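Local atomic coordinates of hypothetical protein jhp0584 (Helicobacter pylori J99, PDB entry 4R7K), a protein that is of unknown function but belongs to the SRPBCC superfamily, many of whose members bind hydrophobic ligands in a cavity between a curved antiparallel sheet and a long C-terminal helix. Residues A[42-53]-A[150-161]. Numbering follows the deposited sequence.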
ATOM      1  N   THR A  42       4.433 -23.576  -5.368  1.00 24.70           N
ATOM      2  CA  THR A  42       4.241 -23.371  -3.929  1.00 23.37           C
ATOM      3  C   THR A  42       2.933 -22.583  -3.654  1.00 24.96           C
ATOM      4  O   THR A  42       2.026 -22.531  -4.508  1.00 26.16           O
ATOM      5  CB  THR A  42       5.460 -22.699  -3.302  1.00 25.48           C
ATOM      6  OG1 THR A  42       5.649 -21.421  -3.888  1.00 22.45           O
ATOM      7  CG2 THR A  42       6.712 -23.541  -3.516  1.00 24.61           C
ATOM      8  N   ASP A  43       2.835 -21.958  -2.490  1.00 22.90           N
ATOM      9  CA  ASP A  43       1.581 -21.324  -2.051  1.00 25.75           C
ATOM     10  C   ASP A  43       1.547 -19.828  -2.260  1.00 26.36           C
ATOM     11  O   ASP A  43       0.473 -19.241  -2.291  1.00 26.46           O
ATOM     12  CB  ASP A  43       1.337 -21.681  -0.577  1.00 27.18           C
ATOM     13  CG  ASP A  43       1.082 -23.191  -0.377  1.00 31.05           C
ATOM     14  OD1 ASP A  43       0.243 -23.744  -1.118  1.00 32.36           O
ATOM     15  OD2 ASP A  43       1.722 -23.816   0.509  1.00 28.82           O
ATOM     16  N   ASN A  44       2.718 -19.214  -2.415  1.00 22.17           N
ATOM     17  CA  ASN A  44       2.804 -17.798  -2.708  1.00 23.83           C
ATOM     18  C   ASN A  44       4.149 -17.527  -3.381  1.00 21.77           C
ATOM     19  O   ASN A  44       5.165 -18.181  -3.056  1.00 22.26           O
ATOM     20  CB  ASN A  44       2.648 -16.983  -1.433  1.00 25.06           C
ATOM     21  CG  ASN A  44       2.437 -15.495  -1.685  1.00 26.15           C
ATOM     22  OD1 ASN A  44       1.886 -15.079  -2.711  1.00 26.50           O
ATOM     23  ND2 ASN A  44       2.836 -14.681  -0.712  1.00 24.37           N
ATOM     24  N   PHE A  45       4.133 -16.567  -4.310  1.00 19.95           N
ATOM     25  CA  PHE A  45       5.277 -16.140  -5.054  1.00 21.09           C
ATOM     26  C   PHE A  45       5.248 -14.625  -5.123  1.00 21.67           C
ATOM     27  O   PHE A  45       4.225 -14.012  -5.448  1.00 24.71           O
ATOM     28  CB  PHE A  45       5.284 -16.775  -6.440  1.00 22.88           C
ATOM     29  CG  PHE A  45       6.345 -16.223  -7.354  1.00 25.16           C
ATOM     30  CD1 PHE A  45       7.692 -16.409  -7.060  1.00 23.54           C
ATOM     31  CD2 PHE A  45       6.000 -15.496  -8.476  1.00 24.56           C
ATOM     32  CE1 PHE A  45       8.674 -15.916  -7.893  1.00 24.25           C
ATOM     33  CE2 PHE A  45       6.989 -14.955  -9.297  1.00 27.24           C
ATOM     34  CZ  PHE A  45       8.319 -15.188  -9.015  1.00 25.23           C
ATOM     35  N   VAL A  46       6.375 -14.021  -4.776  0.60 21.42           N
ATOM     36  CA  VAL A  46       6.506 -12.572  -4.765  0.60 22.02           C
ATOM     37  C   VAL A  46       7.719 -12.195  -5.613  0.60 21.08           C
ATOM     38  O   VAL A  46       8.747 -12.856  -5.507  0.60 20.88           O
ATOM     39  CB  VAL A  46       6.772 -12.101  -3.332  0.60 22.98           C
ATOM     40  CG1 VAL A  46       6.687 -10.595  -3.240  0.60 24.92           C
ATOM     41  CG2 VAL A  46       5.793 -12.765  -2.372  0.60 25.47           C
ATOM     42  N   SER A  47       7.587 -11.167  -6.460  1.00 19.71           N
ATOM     43  CA  SER A  47       8.700 -10.683  -7.275  1.00 20.44           C
ATOM     44  C   SER A  47       8.763  -9.161  -7.258  1.00 19.82           C
ATOM     45  O   SER A  47       7.751  -8.476  -7.493  1.00 21.53           O
ATOM     46  CB  SER A  47       8.542 -11.210  -8.724  1.00 21.29           C
ATOM     47  OG  SER A  47       9.635 -10.824  -9.538  1.00 21.02           O
ATOM     48  N   ASN A  48       9.954  -8.647  -6.956  1.00 19.27           N
ATOM     49  CA  ASN A  48      10.243  -7.246  -6.976  1.00 19.51           C
ATOM     50  C   ASN A  48      11.588  -7.005  -7.687  1.00 18.40           C
ATOM     51  O   ASN A  48      12.516  -7.824  -7.583  1.00 18.75           O
ATOM     52  CB  ASN A  48      10.330  -6.702  -5.546  1.00 21.27           C
ATOM     53  CG  ASN A  48       9.030  -6.839  -4.785  1.00 21.05           C
ATOM     54  OD1 ASN A  48       8.719  -7.888  -4.241  1.00 23.57           O
ATOM     55  ND2 ASN A  48       8.289  -5.772  -4.715  1.00 24.25           N
ATOM     56  N   GLU A  49      11.731  -5.850  -8.333  1.00 18.88           N
ATOM     57  CA  GLU A  49      12.913  -5.524  -9.050  1.00 19.49           C
ATOM     58  C   GLU A  49      13.074  -4.003  -9.245  1.00 21.76           C
ATOM     59  O   GLU A  49      12.100  -3.286  -9.505  1.00 24.70           O
ATOM     60  CB  GLU A  49      12.833  -6.168 -10.426  1.00 22.19           C
ATOM     61  CG  GLU A  49      14.019  -5.994 -11.290  1.00 24.88           C
ATOM     62  CD  GLU A  49      13.792  -6.491 -12.718  1.00 29.08           C
ATOM     63  OE1 GLU A  49      12.625  -6.755 -13.109  1.00 33.37           O
ATOM     64  OE2 GLU A  49      14.794  -6.639 -13.455  1.00 29.54           O
ATOM     65  N   VAL A  50      14.303  -3.545  -9.083  1.00 19.14           N
ATOM     66  CA  VAL A  50      14.695  -2.167  -9.371  1.00 19.97           C
ATOM     67  C   VAL A  50      15.900  -2.186 -10.304  1.00 19.84           C
ATOM     68  O   VAL A  50      16.689  -3.120 -10.313  1.00 19.51           O
ATOM     69  CB  VAL A  50      15.016  -1.356  -8.124  1.00 21.90           C
ATOM     70  CG1 VAL A  50      13.739  -1.097  -7.304  1.00 24.33           C
ATOM     71  CG2 VAL A  50      16.096  -2.015  -7.310  1.00 22.18           C
ATOM     72  N   ILE A  51      16.043  -1.129 -11.096  1.00 21.71           N
ATOM     73  CA  ILE A  51      17.201  -0.980 -11.963  1.00 22.07           C
ATOM     74  C   ILE A  51      17.515   0.463 -11.810  1.00 22.48           C
ATOM     75  O   ILE A  51      16.658   1.328 -12.112  1.00 21.78           O
ATOM     76  CB  ILE A  51      16.933  -1.353 -13.410  1.00 22.55           C
ATOM     77  CG1 ILE A  51      16.704  -2.881 -13.501  1.00 23.15           C
ATOM     78  CG2 ILE A  51      18.121  -0.967 -14.285  1.00 23.40           C
ATOM     79  CD1 ILE A  51      16.258  -3.359 -14.878  1.00 23.83           C
ATOM     80  N   VAL A  52      18.718   0.722 -11.308  1.00 23.07           N
ATOM     81  CA  VAL A  52      19.136   2.069 -10.970  1.00 26.22           C
ATOM     82  C   VAL A  52      20.491   2.459 -11.557  1.00 27.82           C
ATOM     83  O   VAL A  52      21.489   1.712 -11.483  1.00 29.95           O
ATOM     84  CB  VAL A  52      19.241   2.220  -9.440  1.00 28.09           C
ATOM     85  CG1 VAL A  52      19.478   3.686  -9.058  1.00 31.75           C
ATOM     86  CG2 VAL A  52      17.972   1.701  -8.773  1.00 29.70           C
ATOM     87  N   LYS A  53      20.536   3.695 -12.038  1.00 28.36           N
ATOM     88  CA  LYS A  53      21.705   4.269 -12.709  1.00 30.60           C
ATOM     89  C   LYS A  53      22.653   4.861 -11.690  1.00 31.55           C
ATOM     90  O   LYS A  53      22.215   5.469 -10.740  1.00 31.22           O
ATOM     91  CB  LYS A  53      21.213   5.373 -13.661  1.00 31.96           C
ATOM     92  CG  LYS A  53      22.257   6.116 -14.504  1.00 36.36           C
ATOM     93  CD  LYS A  53      22.610   5.382 -15.769  1.00 38.07           C
ATOM     94  CE  LYS A  53      23.337   6.313 -16.739  1.00 43.00           C
ATOM     95  NZ  LYS A  53      23.733   5.586 -17.970  1.00 43.53           N
ATOM     96  N   ARG A 150      24.482   0.893 -14.640  1.00 31.02           N
ATOM     97  CA  ARG A 150      23.232   0.628 -13.956  1.00 29.89           C
ATOM     98  C   ARG A 150      23.383  -0.662 -13.166  1.00 27.44           C
ATOM     99  O   ARG A 150      24.142  -1.544 -13.552  1.00 27.00           O
ATOM    100  CB  ARG A 150      22.079   0.453 -14.962  1.00 29.31           C
ATOM    101  CG  ARG A 150      21.756   1.659 -15.831  1.00 32.07           C
ATOM    102  CD  ARG A 150      20.660   1.270 -16.820  1.00 32.03           C
ATOM    103  NE  ARG A 150      21.127   0.252 -17.742  1.00 33.36           N
ATOM    104  CZ  ARG A 150      20.364  -0.717 -18.244  1.00 36.02           C
ATOM    105  NH1 ARG A 150      19.101  -0.829 -17.890  1.00 34.82           N
ATOM    106  NH2 ARG A 150      20.889  -1.613 -19.066  1.00 35.72           N
ATOM    107  N   VAL A 151      22.673  -0.766 -12.053  1.00 26.45           N
ATOM    108  CA  VAL A 151      22.678  -1.980 -11.258  1.00 24.53           C
ATOM    109  C   VAL A 151      21.244  -2.446 -11.118  1.00 24.35           C
ATOM    110  O   VAL A 151      20.338  -1.629 -10.873  1.00 24.08           O
ATOM    111  CB  VAL A 151      23.303  -1.742  -9.872  1.00 24.51           C
ATOM    112  CG1 VAL A 151      23.014  -2.875  -8.925  1.00 24.08           C
ATOM    113  CG2 VAL A 151      24.801  -1.484  -9.998  1.00 26.70           C
ATOM    114  N   ARG A 152      21.047  -3.745 -11.342  1.00 22.58           N
ATOM    115  CA  ARG A 152      19.776  -4.410 -11.153  1.00 21.64           C
ATOM    116  C   ARG A 152      19.743  -5.181  -9.848  1.00 20.49           C
ATOM    117  O   ARG A 152      20.714  -5.863  -9.494  1.00 22.84           O
ATOM    118  CB  ARG A 152      19.540  -5.393 -12.288  1.00 21.59           C
ATOM    119  CG  ARG A 152      18.280  -6.252 -12.165  1.00 20.24           C
ATOM    120  CD  ARG A 152      18.266  -7.244 -13.323  1.00 22.42           C
ATOM    121  NE  ARG A 152      17.030  -8.047 -13.428  1.00 22.04           N
ATOM    122  CZ  ARG A 152      16.979  -9.310 -13.833  1.00 21.67           C
ATOM    123  NH1 ARG A 152      18.086  -9.968 -14.107  1.00 22.75           N
ATOM    124  NH2 ARG A 152      15.804  -9.926 -13.929  1.00 22.09           N
ATOM    125  N   ILE A 153      18.643  -5.034  -9.110  1.00 20.83           N
ATOM    126  CA  ILE A 153      18.411  -5.794  -7.901  1.00 20.02           C
ATOM    127  C   ILE A 153      17.069  -6.517  -8.052  1.00 20.25           C
ATOM    128  O   ILE A 153      16.008  -5.886  -8.095  1.00 21.70           O
ATOM    129  CB  ILE A 153      18.392  -4.923  -6.614  1.00 21.33           C
ATOM    130  CG1 ILE A 153      19.594  -4.009  -6.555  1.00 22.42           C
ATOM    131  CG2 ILE A 153      18.353  -5.833  -5.392  1.00 22.15           C
ATOM    132  CD1 ILE A 153      19.560  -2.961  -5.454  1.00 23.13           C
ATOM    133  N   LEU A 154      17.129  -7.836  -8.124  1.00 20.09           N
ATOM    134  CA  LEU A 154      15.958  -8.668  -8.268  1.00 20.07           C
ATOM    135  C   LEU A 154      15.837  -9.478  -7.027  1.00 21.70           C
ATOM    136  O   LEU A 154      16.812 -10.150  -6.635  1.00 20.23           O
ATOM    137  CB  LEU A 154      16.118  -9.634  -9.442  1.00 20.09           C
ATOM    138  CG  LEU A 154      15.015 -10.712  -9.650  1.00 20.63           C
ATOM    139  CD1 LEU A 154      13.711 -10.116 -10.117  1.00 21.86           C
ATOM    140  CD2 LEU A 154      15.468 -11.744 -10.668  1.00 22.82           C
ATOM    141  N   THR A 155      14.661  -9.426  -6.387  1.00 21.38           N
ATOM    142  CA  THR A 155      14.411 -10.272  -5.268  1.00 20.64           C
ATOM    143  C   THR A 155      13.049 -11.004  -5.427  1.00 19.49           C
ATOM    144  O   THR A 155      12.005 -10.408  -5.764  1.00 18.50           O
ATOM    145  CB  THR A 155      14.552  -9.546  -3.926  1.00 22.93           C
ATOM    146  OG1 THR A 155      14.590 -10.523  -2.880  1.00 24.20           O
ATOM    147  CG2 THR A 155      13.401  -8.583  -3.688  1.00 23.55           C
ATOM    148  N   GLN A 156      13.080 -12.298  -5.174  1.00 18.04           N
ATOM    149  CA  GLN A 156      11.923 -13.164  -5.343  1.00 16.91           C
ATOM    150  C   GLN A 156      11.845 -14.120  -4.213  1.00 20.01           C
ATOM    151  O   GLN A 156      12.868 -14.609  -3.741  1.00 20.79           O
ATOM    152  CB  GLN A 156      11.994 -13.928  -6.669  1.00 17.90           C
ATOM    153  CG  GLN A 156      12.056 -13.049  -7.886  1.00 18.93           C
ATOM    154  CD  GLN A 156      12.070 -13.808  -9.200  1.00 19.88           C
ATOM    155  OE1 GLN A 156      12.692 -14.867  -9.346  1.00 20.70           O
ATOM    156  NE2 GLN A 156      11.377 -13.263 -10.169  1.00 23.26           N
ATOM    157  N   GLU A 157      10.623 -14.371  -3.726  1.00 20.91           N
ATOM    158  CA  GLU A 157      10.425 -15.283  -2.618  1.00 19.93           C
ATOM    159  C   GLU A 157       9.274 -16.240  -2.950  1.00 20.11           C
ATOM    160  O   GLU A 157       8.208 -15.823  -3.463  1.00 18.21           O
ATOM    161  CB  GLU A 157      10.072 -14.527  -1.315  1.00 22.23           C
ATOM    162  CG  GLU A 157       9.870 -15.426  -0.108  1.00 24.89           C
ATOM    163  CD  GLU A 157       9.820 -14.672   1.237  1.00 31.85           C
ATOM    164  OE1 GLU A 157       8.972 -15.030   2.068  1.00 33.65           O
ATOM    165  OE2 GLU A 157      10.595 -13.709   1.469  1.00 33.87           O
ATOM    166  N   SER A 158       9.498 -17.495  -2.592  1.00 19.47           N
ATOM    167  CA  SER A 158       8.544 -18.582  -2.761  1.00 19.69           C
ATOM    168  C   SER A 158       8.235 -19.068  -1.347  1.00 21.12           C
ATOM    169  O   SER A 158       9.163 -19.302  -0.549  1.00 23.11           O
ATOM    170  CB  SER A 158       9.211 -19.684  -3.611  1.00 20.87           C
ATOM    171  OG  SER A 158       8.351 -20.801  -3.818  1.00 22.25           O
ATOM    172  N   GLN A 159       6.956 -19.270  -1.047  1.00 22.60           N
ATOM    173  CA  GLN A 159       6.509 -19.586   0.288  1.00 25.94           C
ATOM    174  C   GLN A 159       5.578 -20.805   0.298  1.00 26.33           C
ATOM    175  O   GLN A 159       4.729 -20.973  -0.607  1.00 24.56           O
ATOM    176  CB  GLN A 159       5.731 -18.404   0.872  1.00 24.42           C
ATOM    177  CG  GLN A 159       6.425 -17.059   0.845  1.00 25.95           C
ATOM    178  CD  GLN A 159       5.573 -15.933   1.471  1.00 28.71           C
ATOM    179  OE1 GLN A 159       4.361 -15.900   1.327  1.00 28.87           O
ATOM    180  NE2 GLN A 159       6.232 -15.004   2.159  1.00 29.01           N
ATOM    181  N   SER A 160       5.714 -21.612   1.336  1.00 25.76           N
ATOM    182  CA  SER A 160       4.870 -22.789   1.510  1.00 28.09           C
ATOM    183  C   SER A 160       4.273 -22.845   2.922  1.00 29.73           C
ATOM    184  O   SER A 160       4.958 -22.579   3.916  1.00 30.82           O
ATOM    185  CB  SER A 160       5.663 -24.064   1.245  1.00 30.74           C
ATOM    186  OG  SER A 160       6.083 -24.099  -0.116  1.00 37.75           O
ATOM    187  N   GLY A 161       3.013 -23.255   2.999  1.00 28.52           N
ATOM    188  CA  GLY A 161       2.315 -23.392   4.269  1.00 29.87           C
ATOM    189  C   GLY A 161       0.986 -22.690   4.202  1.00 30.23           C
ATOM    190  O   GLY A 161       0.739 -21.894   3.274  1.00 28.61           O
TER
HETATM  191  O   HOH W   1       3.914 -25.244  -0.961  1.00 42.35           O
HETATM  192  O   HOH W   2      10.076 -10.095  -3.537  1.00 22.53           O
HETATM  193  O   HOH W   3      12.767  -9.324 -14.367  1.00 29.15           O
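Glu49 and Arg152 form a buried salt bridge diagonally across two antiparallel strands, between the non-hydrogen-bonded pairs Glu49–Leu154 and Ile51–Arg152, OE2 of Glu49 lying 2.6 Å from NE of Arg152. With CG of Glu49 anti to the backbone N (chi1 -177°), its extended chain carries OE2 across to the arginine. The carboxylate sits at the guanidinium edge, but NE meets OE2 from above the carboxylate plane, the two planes being turned 54° apart. A water joins Glu49 OE1 to Arg152 NH2, and Glu144 on the next strand pairs with NH1, so the arginine is gripped by two acids. On the same face, Gln156, opposite Ser47, donates a nearly straight bond from NE2 to Ser47 OG (3.1 Å) and lies at the edge of the Phe45 ring.

On the other face, Asn44 ND2 reaches Gln159 OE1 at 2.8 Å, while Gln159 NE2 binds Glu157 OE1, fixing the rotation of the glutamine amide. Backbone hydrogen bonds run from Val52–Val151 to a classic beta bulge, where Asp43 N and Asn44 N share Gln159 O. Beyond it, Asp43 OD2 accepts from Gly161 N (2.9 Å), the residue preceding helix 162-169.

Val50 CG2 packs 3.8 Å from Ile153 CB. This face, with Asn48, Ile153 and Gln159, lies against helix 174-190, as in the helix-grip fold. Strand 150-160 continues the sheet into strand 136-146, whereas Glu49 on the opposite face hydrogen-bonds Ser47 of the second subunit.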